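Local coordinates for protein DNA fragmentation factor 40 KDA subunit (Mus musculus, PDB 1V0D) that cuts chromosomal DNA during apoptosis, acting as a caspase-activated nuclease that drives DNA fragmentation and chromatin condensation, at residues G169-V174 with R191-M196; R269-T274 with S292-A297. All coordinates share one frame; numbering follows the deposited sequence.

How the interactions relate
Both interactions belong to the helical part of the nuclease region and join helices that follow one another in the chain. Interaction 1 pairs helices 155-175 and 186-202; interaction 2, later in sequence, pairs helices 267-281 and 287-295. Their centres lie about 11 Å apart and they touch: V174 CG2 meets V272 CG2 at 4.0 Å, and F295 CE2 packs 3.7 Å from L171 N. The two helix pairs thus share one apolar interior. This interior is tied to the metal site as well, because L294 O is hydrogen-bonded to H263 NE2 of strand 260-263, which also carries the magnesium ligand D262.

Interaction 1: residues G169-V174 with R191-M196; sequences GYLREV and RVLGSM
Aliphatic groups alone make the side-chain contact of L171 and V174 with L193; the flat groups stand elsewhere on helix 155-175. The Y170 ring has E173 OE2 at its edge, in plane, and meets H263 edge-to-face, while the R172 guanidinium carries G169 CA over one face, offset toward the rim. The motif is a helical hairpin: helices 155-175 and 186-202 run roughly antiparallel, and within 169-174 and 191-196 the CA atoms come nearest at V174 and L193, 7.9 Å apart. L193 reaches between L171 and V174, about one turn apart. Its CG lies anti to the backbone N (chi1 -167°), which sends the branch toward the partner helix, where the two methyls divide the work. CD2 meets CD2 of L171 at 3.9 Å, the side chains crossing at a slant. CD1 lies 3.9 Å from V174 CG1, the two side chains alongside and pointing opposite ways, and also rests against the V174 carbonyl, which accepts a hydrogen bond from Y189 OH. With an alanine here, the loss of both methyls would probably leave a gap facing L171 CD2 and V174 CG1, loosening the pairing of the helices. L171 also packs on C197, L200 and F295, its side chain about 5 Å from a bound lead ion. On helix 186-202, S195 OG donates to R191 O at 3.2 Å, from the opposite face of that carbonyl to S195 N.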
ATOM      1  N   GLY A 169      -5.379  15.419  -5.966  1.00 52.24           N
ATOM      2  CA  GLY A 169      -5.996  14.252  -6.565  1.00 51.55           C
ATOM      3  C   GLY A 169      -7.481  14.251  -6.259  1.00 52.21           C
ATOM      4  O   GLY A 169      -8.298  13.919  -7.112  1.00 53.78           O
ATOM      5  N   TYR A 170      -7.841  14.626  -5.036  1.00 50.87           N
ATOM      6  CA  TYR A 170      -9.245  14.683  -4.668  1.00 49.99           C
ATOM      7  C   TYR A 170      -9.933  15.784  -5.503  1.00 52.81           C
ATOM      8  O   TYR A 170     -11.085  15.616  -5.919  1.00 53.27           O
ATOM      9  CB  TYR A 170      -9.424  14.959  -3.160  1.00 45.57           C
ATOM     10  CG  TYR A 170      -8.754  13.954  -2.234  1.00 43.12           C
ATOM     11  CD1 TYR A 170      -8.587  12.618  -2.618  1.00 42.93           C
ATOM     12  CD2 TYR A 170      -8.307  14.328  -0.964  1.00 41.14           C
ATOM     13  CE1 TYR A 170      -7.994  11.692  -1.773  1.00 41.00           C
ATOM     14  CE2 TYR A 170      -7.707  13.390  -0.105  1.00 39.28           C
ATOM     15  CZ  TYR A 170      -7.559  12.083  -0.525  1.00 41.21           C
ATOM     16  OH  TYR A 170      -6.964  11.146   0.284  1.00 44.04           O
ATOM     17  N   LEU A 171      -9.240  16.895  -5.772  1.00 54.87           N
ATOM     18  CA  LEU A 171      -9.859  17.954  -6.571  1.00 57.34           C
ATOM     19  C   LEU A 171     -10.117  17.469  -7.994  1.00 59.63           C
ATOM     20  O   LEU A 171     -11.150  17.794  -8.595  1.00 61.05           O
ATOM     21  CB  LEU A 171      -8.989  19.201  -6.650  1.00 56.31           C
ATOM     22  CG  LEU A 171      -9.796  20.511  -6.716  1.00 55.98           C
ATOM     23  CD1 LEU A 171      -8.913  21.601  -7.293  1.00 54.08           C
ATOM     24  CD2 LEU A 171     -11.049  20.368  -7.575  1.00 55.00           C
ATOM     25  N   ARG A 172      -9.177  16.709  -8.552  1.00 62.19           N
ATOM     26  CA  ARG A 172      -9.362  16.195  -9.902  1.00 64.05           C
ATOM     27  C   ARG A 172     -10.601  15.321  -9.893  1.00 64.15           C
ATOM     28  O   ARG A 172     -11.552  15.585 -10.630  1.00 65.08           O
ATOM     29  CB  ARG A 172      -8.146  15.382 -10.351  1.00 66.94           C
ATOM     30  CG  ARG A 172      -6.872  16.207 -10.551  1.00 69.96           C
ATOM     31  CD  ARG A 172      -5.712  15.342 -11.025  1.00 71.95           C
ATOM     32  NE  ARG A 172      -4.525  15.506 -10.184  1.00 74.23           N
ATOM     33  CZ  ARG A 172      -4.004  14.536  -9.431  1.00 76.15           C
ATOM     34  NH1 ARG A 172      -4.565  13.322  -9.415  1.00 74.81           N
ATOM     35  NH2 ARG A 172      -2.925  14.780  -8.687  1.00 75.36           N
ATOM     36  N   GLU A 173     -10.600  14.301  -9.039  1.00 63.60           N
ATOM     37  CA  GLU A 173     -11.741  13.400  -8.937  1.00 64.44           C
ATOM     38  C   GLU A 173     -13.063  14.154  -8.898  1.00 63.57           C
ATOM     39  O   GLU A 173     -14.059  13.685  -9.434  1.00 64.30           O
ATOM     40  CB  GLU A 173     -11.612  12.517  -7.696  1.00 66.78           C
ATOM     41  CG  GLU A 173     -10.421  11.565  -7.727  1.00 70.80           C
ATOM     42  CD  GLU A 173     -10.343  10.680  -6.481  1.00 75.38           C
ATOM     43  OE1 GLU A 173     -11.358  10.009  -6.160  1.00 78.91           O
ATOM     44  OE2 GLU A 173      -9.270  10.653  -5.825  1.00 76.16           O
ATOM     45  N   VAL A 174     -13.068  15.330  -8.282  1.00 63.20           N
ATOM     46  CA  VAL A 174     -14.288  16.120  -8.202  1.00 63.71           C
ATOM     47  C   VAL A 174     -14.684  16.752  -9.543  1.00 65.68           C
ATOM     48  O   VAL A 174     -15.876  16.843  -9.849  1.00 66.97           O
ATOM     49  CB  VAL A 174     -14.176  17.211  -7.116  1.00 62.25           C
ATOM     50  CG1 VAL A 174     -15.437  18.057  -7.094  1.00 60.30           C
ATOM     51  CG2 VAL A 174     -13.962  16.555  -5.751  1.00 60.92           C
ATOM     52  N   ARG A 191     -18.439  26.688 -11.700  1.00 67.98           N
ATOM     53  CA  ARG A 191     -18.237  27.944 -10.996  1.00 70.10           C
ATOM     54  C   ARG A 191     -17.845  27.629  -9.550  1.00 70.25           C
ATOM     55  O   ARG A 191     -16.889  28.204  -9.018  1.00 71.02           O
ATOM     56  CB  ARG A 191     -19.519  28.784 -11.011  1.00 72.22           C
ATOM     57  CG  ARG A 191     -19.473  29.984 -10.071  1.00 75.89           C
ATOM     58  CD  ARG A 191     -20.776  30.120  -9.286  1.00 79.52           C
ATOM     59  NE  ARG A 191     -20.600  30.787  -7.992  1.00 81.93           N
ATOM     60  CZ  ARG A 191     -19.812  30.341  -7.013  1.00 83.48           C
ATOM     61  NH1 ARG A 191     -19.112  29.221  -7.167  1.00 84.06           N
ATOM     62  NH2 ARG A 191     -19.727  31.012  -5.869  1.00 83.17           N
ATOM     63  N   VAL A 192     -18.590  26.715  -8.923  1.00 69.03           N
ATOM     64  CA  VAL A 192     -18.341  26.301  -7.541  1.00 67.60           C
ATOM     65  C   VAL A 192     -16.993  25.599  -7.461  1.00 67.60           C
ATOM     66  O   VAL A 192     -16.160  25.918  -6.609  1.00 67.75           O
ATOM     67  CB  VAL A 192     -19.447  25.327  -7.024  1.00 67.30           C
ATOM     68  CG1 VAL A 192     -19.059  24.742  -5.677  1.00 66.19           C
ATOM     69  CG2 VAL A 192     -20.770  26.060  -6.889  1.00 66.62           C
ATOM     70  N   LEU A 193     -16.782  24.647  -8.360  1.00 67.02           N
ATOM     71  CA  LEU A 193     -15.537  23.899  -8.393  1.00 67.21           C
ATOM     72  C   LEU A 193     -14.349  24.839  -8.583  1.00 67.22           C
ATOM     73  O   LEU A 193     -13.218  24.510  -8.225  1.00 67.90           O
ATOM     74  CB  LEU A 193     -15.589  22.863  -9.512  1.00 67.80           C
ATOM     75  CG  LEU A 193     -14.496  21.800  -9.460  1.00 69.64           C
ATOM     76  CD1 LEU A 193     -15.007  20.499 -10.075  1.00 71.41           C
ATOM     77  CD2 LEU A 193     -13.257  22.314 -10.172  1.00 70.01           C
ATOM     78  N   GLY A 194     -14.609  26.014  -9.148  1.00 66.72           N
ATOM     79  CA  GLY A 194     -13.544  26.980  -9.343  1.00 65.32           C
ATOM     80  C   GLY A 194     -13.188  27.619  -8.015  1.00 64.28           C
ATOM     81  O   GLY A 194     -12.014  27.725  -7.667  1.00 64.67           O
ATOM     82  N   SER A 195     -14.211  28.038  -7.272  1.00 63.35           N
ATOM     83  CA  SER A 195     -14.037  28.663  -5.960  1.00 63.02           C
ATOM     84  C   SER A 195     -13.216  27.773  -5.030  1.00 63.51           C
ATOM     85  O   SER A 195     -12.277  28.233  -4.372  1.00 63.61           O
ATOM     86  CB  SER A 195     -15.395  28.910  -5.307  1.00 61.45           C
ATOM     87  OG  SER A 195     -16.294  29.516  -6.213  1.00 62.12           O
ATOM     88  N   MET A 196     -13.590  26.500  -4.966  1.00 62.82           N
ATOM     89  CA  MET A 196     -12.889  25.559  -4.114  1.00 62.02           C
ATOM     90  C   MET A 196     -11.422  25.514  -4.498  1.00 61.86           C
ATOM     91  O   MET A 196     -10.552  25.404  -3.638  1.00 61.92           O
ATOM     92  CB  MET A 196     -13.504  24.162  -4.230  1.00 61.46           C
ATOM     93  CG  MET A 196     -14.876  24.017  -3.568  1.00 62.47           C
ATOM     94  SD  MET A 196     -15.554  22.333  -3.726  1.00 60.64           S
ATOM     95  CE  MET A 196     -16.106  22.373  -5.408  1.00 62.31           C
TER

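Interaction 2: residues R269-T274 with S292-A297; sequences RTVVPT and SLLFTA
V271 CG1 packs against two successive residues of helix 287-295, and this is the dense part of the contact: L294 CD2 is 3.7 Å away and L293 CB 3.9 Å. The valine sits where 269-274 and 292-297 come nearest, the CA atoms of V271 and L293 being 7.1 Å apart. With chi1 at -177°, V271 directs CG1 at the leucines, while CG2 lies near L293 CB. The L294 side chain lies beside V271, heading the other way, and its CD2 also meets V272 CG2 at 3.9 Å, there at about a right angle. All four residues are buried. The outer side is looser and polar: R269 is exposed, T270 and T274 partly so, and none of the three meets segment 292-297. There T274 OG1 donates to T270 O at 2.8 Å, with a C=O...donor angle of 145°. T274 N reaches the same oxygen from the opposite face, so two bonds bridge the kink at P273, whose N makes no bond to the preceding turn. Beyond L294, the F295 ring holds L294 CB over the centre of one face. The two helices lie in sequence between strands 260-263 and 300-303, consistent with an insertion in a His-Me finger. H263 of the first strand bonds to L294 O, and V174 and M196 of helices 155-175 and 186-202 pack on L294.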
ATOM      1  N   ARG A 269     -18.643   8.209  -2.814  1.00 58.83           N
ATOM      2  CA  ARG A 269     -19.899   7.565  -2.493  1.00 60.35           C
ATOM      3  C   ARG A 269     -21.005   8.558  -2.102  1.00 59.13           C
ATOM      4  O   ARG A 269     -22.127   8.428  -2.584  1.00 58.89           O
ATOM      5  CB  ARG A 269     -19.652   6.563  -1.361  1.00 64.79           C
ATOM      6  CG  ARG A 269     -20.768   5.573  -1.099  1.00 72.32           C
ATOM      7  CD  ARG A 269     -20.889   4.553  -2.222  1.00 78.47           C
ATOM      8  NE  ARG A 269     -21.786   3.449  -1.866  1.00 82.81           N
ATOM      9  CZ  ARG A 269     -22.264   2.556  -2.733  1.00 84.71           C
ATOM     10  NH1 ARG A 269     -21.934   2.628  -4.023  1.00 84.27           N
ATOM     11  NH2 ARG A 269     -23.076   1.589  -2.310  1.00 84.86           N
ATOM     12  N   THR A 270     -20.687   9.555  -1.263  1.00 57.29           N
ATOM     13  CA  THR A 270     -21.694  10.521  -0.791  1.00 55.44           C
ATOM     14  C   THR A 270     -21.497  12.043  -0.925  1.00 53.27           C
ATOM     15  O   THR A 270     -22.422  12.756  -1.326  1.00 52.53           O
ATOM     16  CB  THR A 270     -22.032  10.243   0.678  1.00 55.77           C
ATOM     17  OG1 THR A 270     -20.865   9.752   1.340  1.00 58.51           O
ATOM     18  CG2 THR A 270     -23.131   9.203   0.792  1.00 58.60           C
ATOM     19  N   VAL A 271     -20.322  12.562  -0.591  1.00 51.12           N
ATOM     20  CA  VAL A 271     -20.121  14.012  -0.679  1.00 48.77           C
ATOM     21  C   VAL A 271     -20.241  14.618  -2.080  1.00 48.69           C
ATOM     22  O   VAL A 271     -21.002  15.560  -2.285  1.00 49.15           O
ATOM     23  CB  VAL A 271     -18.754  14.443  -0.106  1.00 48.05           C
ATOM     24  CG1 VAL A 271     -18.634  15.944  -0.161  1.00 47.09           C
ATOM     25  CG2 VAL A 271     -18.606  13.970   1.329  1.00 46.76           C
ATOM     26  N   VAL A 272     -19.493  14.093  -3.046  1.00 47.82           N
ATOM     27  CA  VAL A 272     -19.546  14.643  -4.399  1.00 44.87           C
ATOM     28  C   VAL A 272     -20.963  14.624  -4.941  1.00 43.31           C
ATOM     29  O   VAL A 272     -21.499  15.663  -5.307  1.00 43.07           O
ATOM     30  CB  VAL A 272     -18.576  13.887  -5.360  1.00 45.17           C
ATOM     31  CG1 VAL A 272     -18.865  14.246  -6.820  1.00 39.76           C
ATOM     32  CG2 VAL A 272     -17.131  14.270  -5.017  1.00 42.98           C
ATOM     33  N   PRO A 273     -21.597  13.446  -4.991  1.00 42.98           N
ATOM     34  CA  PRO A 273     -22.969  13.377  -5.501  1.00 44.23           C
ATOM     35  C   PRO A 273     -23.935  14.316  -4.749  1.00 46.79           C
ATOM     36  O   PRO A 273     -24.768  14.980  -5.377  1.00 48.73           O
ATOM     37  CB  PRO A 273     -23.319  11.902  -5.359  1.00 41.19           C
ATOM     38  CG  PRO A 273     -22.478  11.456  -4.233  1.00 42.77           C
ATOM     39  CD  PRO A 273     -21.163  12.138  -4.487  1.00 43.10           C
ATOM     40  N   THR A 274     -23.827  14.395  -3.422  1.00 46.75           N
ATOM     41  CA  THR A 274     -24.683  15.317  -2.674  1.00 46.65           C
ATOM     42  C   THR A 274     -24.409  16.741  -3.174  1.00 47.55           C
ATOM     43  O   THR A 274     -25.325  17.557  -3.311  1.00 46.55           O
ATOM     44  CB  THR A 274     -24.384  15.279  -1.180  1.00 46.38           C
ATOM     45  OG1 THR A 274     -24.795  14.022  -0.636  1.00 46.73           O
ATOM     46  CG2 THR A 274     -25.113  16.384  -0.481  1.00 45.43           C
ATOM     47  N   SER A 292     -14.881  21.751   3.207  1.00 47.78           N
ATOM     48  CA  SER A 292     -14.451  21.107   4.442  1.00 49.06           C
ATOM     49  C   SER A 292     -14.439  19.607   4.276  1.00 48.97           C
ATOM     50  O   SER A 292     -13.442  18.935   4.552  1.00 49.04           O
ATOM     51  CB  SER A 292     -15.416  21.433   5.570  1.00 50.54           C
ATOM     52  OG  SER A 292     -15.443  22.825   5.807  1.00 59.03           O
ATOM     53  N   LEU A 293     -15.578  19.094   3.830  1.00 48.11           N
ATOM     54  CA  LEU A 293     -15.766  17.664   3.635  1.00 46.80           C
ATOM     55  C   LEU A 293     -14.776  17.046   2.668  1.00 46.29           C
ATOM     56  O   LEU A 293     -14.225  15.975   2.928  1.00 45.77           O
ATOM     57  CB  LEU A 293     -17.198  17.390   3.140  1.00 45.78           C
ATOM     58  CG  LEU A 293     -18.319  17.090   4.160  1.00 45.03           C
ATOM     59  CD1 LEU A 293     -17.977  17.620   5.544  1.00 44.09           C
ATOM     60  CD2 LEU A 293     -19.617  17.688   3.664  1.00 40.88           C
ATOM     61  N   LEU A 294     -14.541  17.731   1.557  1.00 45.60           N
ATOM     62  CA  LEU A 294     -13.668  17.208   0.517  1.00 43.21           C
ATOM     63  C   LEU A 294     -12.169  17.341   0.717  1.00 43.70           C
ATOM     64  O   LEU A 294     -11.428  16.449   0.324  1.00 44.55           O
ATOM     65  CB  LEU A 294     -14.059  17.841  -0.832  1.00 40.66           C
ATOM     66  CG  LEU A 294     -15.480  17.554  -1.341  1.00 38.70           C
ATOM     67  CD1 LEU A 294     -15.960  18.613  -2.289  1.00 39.17           C
ATOM     68  CD2 LEU A 294     -15.500  16.221  -2.021  1.00 39.41           C
ATOM     69  N   PHE A 295     -11.708  18.416   1.351  1.00 44.67           N
ATOM     70  CA  PHE A 295     -10.258  18.616   1.462  1.00 44.60           C
ATOM     71  C   PHE A 295      -9.646  18.928   2.813  1.00 45.22           C
ATOM     72  O   PHE A 295      -8.438  19.129   2.890  1.00 45.50           O
ATOM     73  CB  PHE A 295      -9.828  19.752   0.521  1.00 42.83           C
ATOM     74  CG  PHE A 295     -10.530  19.753  -0.815  1.00 41.48           C
ATOM     75  CD1 PHE A 295     -11.473  20.734  -1.113  1.00 40.92           C
ATOM     76  CD2 PHE A 295     -10.228  18.787  -1.785  1.00 41.20           C
ATOM     77  CE1 PHE A 295     -12.109  20.760  -2.365  1.00 42.07           C
ATOM     78  CE2 PHE A 295     -10.853  18.799  -3.035  1.00 39.83           C
ATOM     79  CZ  PHE A 295     -11.796  19.789  -3.329  1.00 41.09           C
ATOM     80  N   THR A 296     -10.446  18.970   3.867  1.00 46.71           N
ATOM     81  CA  THR A 296      -9.942  19.353   5.185  1.00 47.41           C
ATOM     82  C   THR A 296      -9.872  18.224   6.196  1.00 48.85           C
ATOM     83  O   THR A 296     -10.556  17.212   6.061  1.00 51.14           O
ATOM     84  CB  THR A 296     -10.825  20.482   5.751  1.00 46.85           C
ATOM     85  OG1 THR A 296     -10.833  21.566   4.820  1.00 47.60           O
ATOM     86  CG2 THR A 296     -10.305  20.988   7.082  1.00 51.40           C
ATOM     87  N   ALA A 297      -9.041  18.403   7.216  1.00 48.70           N
ATOM     88  CA  ALA A 297      -8.919  17.398   8.253  1.00 50.07           C
ATOM     89  C   ALA A 297     -10.226  17.321   9.028  1.00 51.44           C
ATOM     90  O   ALA A 297     -10.380  16.477   9.901  1.00 53.51           O
ATOM     91  CB  ALA A 297      -7.776  17.733   9.189  1.00 49.22           C
TER